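Local coordinates for protein beta-glucanase (Bacteroides thetaiotaomicron, PDB 6EUG) that probably hydrolyses beta-1,3-galactosidic linkages of arabinogalactan, this chain being the family 43 glycoside hydrolase part of a longer protein, at residues T282-N287 / W340-L345; V34-D37 / N41-N44. All coordinates share one frame; numbering follows the deposited sequence.

Both contacts lie in a five-bladed beta-propeller domain, the fold of family 43 glycoside hydrolases, but only contact 1 reaches the ligand. There the loop 282-287 carries Gly-283 and Trp-284 against bound glucoimidazole; Pro-342 and Leu-345 back the tryptophan and Trp-340 meets its edge. Contact 2 is a chain reversal near the N-terminus, in the segment leading into the first blade. The centres lie about 19 Å apart and the nearest atoms about 6 Å, so the two do not touch. Arg-64 connects them indirectly: Leu-345 packs on it, and its backbone N is hydrogen-bonded to OD1 of Asn-44. Strand 349-357 of the last blade, which follows contact 1 in the chain, also meets contact 2 through Tyr-350 and Trp-352.

Contact 1 (T282-N287 / W340-L345); sequences TGWDPN and WRPKSL. With GIM (glucoimidazole), chain B.
In the glucoimidazole pocket of this five-bladed beta-propeller, Trp-284 forms a wall that Pro-342 and Leu-345 back and Trp-340 flanks at its edge. The ligand's C6 lies over one indole face, toward its rim, 3.6 Å from CZ2 of Trp-284, with C5 of the ring close by; a flat apolar face suits such C-H groups. Pro-342 and Leu-345 occupy the opposite face as CH-pi partners. CB of the proline sits over the five-membered ring, 3.6 Å from CD1 of Trp-284, while CD2 of the leucine lies above the six-membered ring, 3.9 Å from CH2 of Trp-284. A wide, flat indole can thus serve a sugar on one side and aliphatic groups on the other.

Trp-340 meets the rim. The two indoles form a T-shaped stack with planes 62° apart, and CZ3 of Trp-284 points onto the face of Trp-340, 3.6 Å from its CD2. With CG of Trp-284 anti to the carbonyl carbon (chi1 -63°), the ring extends between ligand and backing residues. NE1 of Trp-340 donates to OE1 of Gln-320, whose NE2 bonds glucoimidazole; this second-shell bond is consistent with an amide turned so that NE2 faces the ligand. A water bridges the backbones, 2.7 Å from O of Trp-284 and 2.9 Å from O of Trp-340. Gly-283 tolerates the positive phi required in the type II' turn 282-285.

The loop 282-287 joins strands 273-279 and 290-294 of one blade, and 340-345 joins strands 332-339 and 349-357 of the last.

Contact 2 (V34-D37 / N41-N44); sequences VWRD and NVIN
Around Arg-36 and Val-42 the chain doubles back on itself as a short antiparallel, hairpin-like reversal, these two forming a non-hydrogen-bonded pair with CA atoms 4.3 Å apart. The flanking backbone bonds run from Ile-43 N to Trp-35 O (3.0 Å) and from Asp-37 N to Asn-41 O (2.8 Å). Asp-37 also closes the turn with its side chain: chi1 of 67° sets CG between the backbone N and carbonyl carbon, and OD1 accepts Asn-41 N at 3.0 Å from above the carboxylate plane. A short acidic side chain suits the turn because its OD1 can take the N-H of Asn-41 and, weakly, that of Asp-39.

Val-42 CG2 lies over one face of the Arg-36 guanidinium, 3.8 Å from NH1, and also touches Val-34 CG1; NH1 itself bonds Gly-40 O. Ile-43, branched and apolar, is buried against Trp-59 and Tyr-78 of the first blade, with its CD1 4.1 Å from Trp-35 CB. The Trp-35 indole packs edge-to-face with Trp-352 of the last blade, and its NE1 bonds Ala-30 O. Across the reversal, one water donates to both Asp-37 OD2 and the carbonyl oxygen of Val-42.

Contact 1 (T282-N287 / W340-L345)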
# COMPACT_ATOMS: atom_id res chain seq x y z
N THR A 282 1.46 8.20 -12.47
CA THR A 282 1.27 8.22 -13.94
C THR A 282 0.28 7.16 -14.42
O THR A 282 0.55 6.45 -15.39
CB THR A 282 2.61 8.06 -14.67
OG1 THR A 282 3.25 6.84 -14.26
CG2 THR A 282 3.53 9.25 -14.35
N GLY A 283 -0.86 7.03 -13.73
CA GLY A 283 -1.87 6.05 -14.12
C GLY A 283 -1.29 4.65 -14.07
O GLY A 283 -0.53 4.33 -13.14
N TRP A 284 -1.64 3.83 -15.06
CA TRP A 284 -1.13 2.47 -15.18
C TRP A 284 0.30 2.40 -15.76
O TRP A 284 0.91 1.31 -15.82
CB TRP A 284 -2.08 1.63 -16.07
CG TRP A 284 -3.48 1.43 -15.55
CD1 TRP A 284 -4.63 1.94 -16.11
CD2 TRP A 284 -3.91 0.63 -14.43
NE1 TRP A 284 -5.73 1.52 -15.41
CE2 TRP A 284 -5.32 0.72 -14.37
CE3 TRP A 284 -3.25 -0.13 -13.47
CZ2 TRP A 284 -6.09 0.08 -13.37
CZ3 TRP A 284 -4.01 -0.78 -12.46
CH2 TRP A 284 -5.41 -0.66 -12.43
N ASP A 285 0.83 3.53 -16.23
CA ASP A 285 2.13 3.54 -16.88
C ASP A 285 3.23 3.42 -15.83
O ASP A 285 3.18 4.12 -14.81
CB ASP A 285 2.33 4.82 -17.68
CG ASP A 285 1.33 4.95 -18.82
OD1 ASP A 285 1.01 3.91 -19.44
OD2 ASP A 285 0.87 6.08 -19.07
N PRO A 286 4.23 2.55 -16.10
CA PRO A 286 5.39 2.47 -15.21
C PRO A 286 6.18 3.79 -15.23
O PRO A 286 6.16 4.50 -16.23
CB PRO A 286 6.21 1.31 -15.78
CG PRO A 286 5.38 0.67 -16.81
CD PRO A 286 4.38 1.66 -17.25
N ASN A 287 6.84 4.09 -14.11
CA ASN A 287 7.66 5.30 -13.97
C ASN A 287 8.88 4.99 -13.08
O ASN A 287 9.07 3.84 -12.71
CB ASN A 287 6.77 6.45 -13.43
CG ASN A 287 6.12 6.12 -12.06
OD1 ASN A 287 6.84 5.79 -11.09
ND2 ASN A 287 4.78 6.23 -11.97
N TRP A 340 1.39 -4.22 -14.62
CA TRP A 340 -0.03 -4.04 -14.93
C TRP A 340 -0.29 -4.14 -16.44
O TRP A 340 0.48 -3.57 -17.24
CB TRP A 340 -0.55 -2.68 -14.44
CG TRP A 340 -0.52 -2.48 -12.95
CD1 TRP A 340 0.27 -1.62 -12.29
CD2 TRP A 340 -1.35 -3.11 -11.97
NE1 TRP A 340 0.01 -1.68 -10.95
CE2 TRP A 340 -0.95 -2.63 -10.72
CE3 TRP A 340 -2.33 -4.12 -12.03
CZ2 TRP A 340 -1.56 -3.01 -9.55
CZ3 TRP A 340 -2.96 -4.50 -10.88
CH2 TRP A 340 -2.54 -3.99 -9.63
N ARG A 341 -1.37 -4.85 -16.80
CA ARG A 341 -1.89 -4.91 -18.19
C ARG A 341 -3.30 -4.32 -18.19
O ARG A 341 -4.29 -5.04 -17.99
CB ARG A 341 -1.91 -6.35 -18.70
CG ARG A 341 -0.52 -6.89 -18.88
CD ARG A 341 -0.52 -8.23 -19.57
NE ARG A 341 0.86 -8.65 -19.84
CZ ARG A 341 1.24 -9.44 -20.83
NH1 ARG A 341 0.37 -9.94 -21.71
NH2 ARG A 341 2.53 -9.73 -20.94
N PRO A 342 -3.41 -3.01 -18.36
CA PRO A 342 -4.74 -2.35 -18.17
C PRO A 342 -5.86 -2.83 -19.13
O PRO A 342 -7.03 -2.77 -18.77
CB PRO A 342 -4.44 -0.87 -18.38
CG PRO A 342 -3.12 -0.81 -19.07
CD PRO A 342 -2.36 -2.05 -18.71
N LYS A 343 -5.48 -3.32 -20.31
CA LYS A 343 -6.43 -3.87 -21.28
C LYS A 343 -6.98 -5.28 -20.87
O LYS A 343 -8.00 -5.71 -21.40
CB LYS A 343 -5.79 -3.89 -22.68
N SER A 344 -6.23 -6.05 -20.07
CA SER A 344 -6.77 -7.26 -19.38
C SER A 344 -6.11 -7.39 -18.03
O SER A 344 -5.07 -8.02 -17.88
CB SER A 344 -6.57 -8.60 -20.14
OG SER A 344 -7.29 -9.68 -19.49
N LEU A 345 -6.73 -6.78 -17.02
CA LEU A 345 -6.07 -6.72 -15.70
C LEU A 345 -5.76 -8.07 -15.05
O LEU A 345 -4.74 -8.17 -14.38
CB LEU A 345 -6.83 -5.81 -14.74
CG LEU A 345 -6.53 -4.33 -15.01
CD1 LEU A 345 -7.53 -3.49 -14.25
CD2 LEU A 345 -5.14 -3.88 -14.65
C1 GIM B . -3.04 3.84 -9.46
C2 GIM B . -2.88 2.98 -8.26
N10 GIM B . -3.93 3.66 -10.45
C3 GIM B . -3.60 1.64 -8.49
C4 GIM B . -5.00 1.91 -9.12
C5 GIM B . -4.85 2.49 -10.54
C6 GIM B . -6.18 2.87 -11.17
C7 GIM B . -2.77 5.50 -10.87
C8 GIM B . -3.76 4.67 -11.34
N1 GIM B . -2.34 4.97 -9.70
O3 GIM B . -3.78 0.94 -7.25
O2 GIM B . -1.47 2.94 -7.91
O4 GIM B . -5.84 2.77 -8.32
O6 GIM B . -6.75 3.99 -10.50
O HOH W 1 1.10 -0.78 -17.51

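Contact 2 (V34-D37 / N41-N44)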
# COMPACT_ATOMS: atom_id res chain seq x y z
N VAL A 34 3.64 -16.09 -16.60
CA VAL A 34 2.35 -16.53 -16.04
C VAL A 34 2.58 -17.49 -14.88
O VAL A 34 3.19 -18.56 -15.08
CB VAL A 34 1.48 -17.20 -17.12
CG1 VAL A 34 0.17 -17.71 -16.54
CG2 VAL A 34 1.21 -16.25 -18.28
N TRP A 35 2.10 -17.16 -13.67
CA TRP A 35 2.21 -18.06 -12.52
C TRP A 35 0.86 -18.71 -12.24
O TRP A 35 -0.17 -18.01 -12.27
CB TRP A 35 2.68 -17.34 -11.25
CG TRP A 35 4.04 -16.66 -11.33
CD1 TRP A 35 4.92 -16.69 -12.38
CD2 TRP A 35 4.67 -15.89 -10.30
NE1 TRP A 35 6.03 -15.95 -12.09
CE2 TRP A 35 5.92 -15.46 -10.81
CE3 TRP A 35 4.30 -15.50 -9.00
CZ2 TRP A 35 6.80 -14.64 -10.06
CZ3 TRP A 35 5.18 -14.69 -8.25
CH2 TRP A 35 6.41 -14.29 -8.79
N ARG A 36 0.87 -20.01 -11.94
CA ARG A 36 -0.33 -20.79 -11.68
C ARG A 36 -0.31 -21.45 -10.32
O ARG A 36 0.77 -21.78 -9.79
CB ARG A 36 -0.45 -21.87 -12.76
CG ARG A 36 -0.94 -21.29 -14.09
CD ARG A 36 -0.69 -22.26 -15.23
NE ARG A 36 -0.90 -21.62 -16.51
CZ ARG A 36 -2.08 -21.36 -17.06
NH1 ARG A 36 -3.22 -21.71 -16.45
NH2 ARG A 36 -2.13 -20.75 -18.23
N ASP A 37 -1.51 -21.69 -9.78
CA ASP A 37 -1.65 -22.30 -8.49
C ASP A 37 -1.54 -23.84 -8.61
O ASP A 37 -1.30 -24.38 -9.69
CB ASP A 37 -2.93 -21.79 -7.76
CG ASP A 37 -4.24 -22.22 -8.44
OD1 ASP A 37 -4.23 -23.21 -9.17
OD2 ASP A 37 -5.30 -21.56 -8.21
N ASN A 41 -4.57 -23.03 -12.13
CA ASN A 41 -5.28 -21.78 -12.47
C ASN A 41 -4.36 -20.57 -12.26
O ASN A 41 -3.56 -20.55 -11.32
CB ASN A 41 -6.55 -21.63 -11.63
CG ASN A 41 -7.58 -22.73 -11.92
OD1 ASN A 41 -8.19 -23.31 -11.00
ND2 ASN A 41 -7.75 -23.03 -13.20
N VAL A 42 -4.46 -19.58 -13.14
CA VAL A 42 -3.63 -18.37 -13.02
C VAL A 42 -3.83 -17.71 -11.63
O VAL A 42 -4.97 -17.58 -11.15
CB VAL A 42 -3.91 -17.38 -14.19
CG1 VAL A 42 -3.21 -16.04 -13.98
CG2 VAL A 42 -3.43 -18.00 -15.51
N ILE A 43 -2.73 -17.33 -10.96
CA ILE A 43 -2.80 -16.67 -9.65
C ILE A 43 -3.34 -15.26 -9.85
O ILE A 43 -2.81 -14.50 -10.67
CB ILE A 43 -1.42 -16.63 -8.92
CG1 ILE A 43 -0.97 -18.09 -8.62
CG2 ILE A 43 -1.50 -15.78 -7.65
CD1 ILE A 43 0.42 -18.24 -8.00
N ASN A 44 -4.37 -14.90 -9.08
CA ASN A 44 -5.09 -13.63 -9.17
C ASN A 44 -5.05 -12.94 -7.80
O ASN A 44 -5.96 -13.10 -7.00
CB ASN A 44 -6.53 -13.92 -9.67
CG ASN A 44 -7.29 -12.67 -10.12
OD1 ASN A 44 -6.80 -11.54 -10.03
ND2 ASN A 44 -8.49 -12.90 -10.68
O HOH W 2 -6.12 -19.07 -9.16
O HOH W 3 -7.57 -22.77 -8.15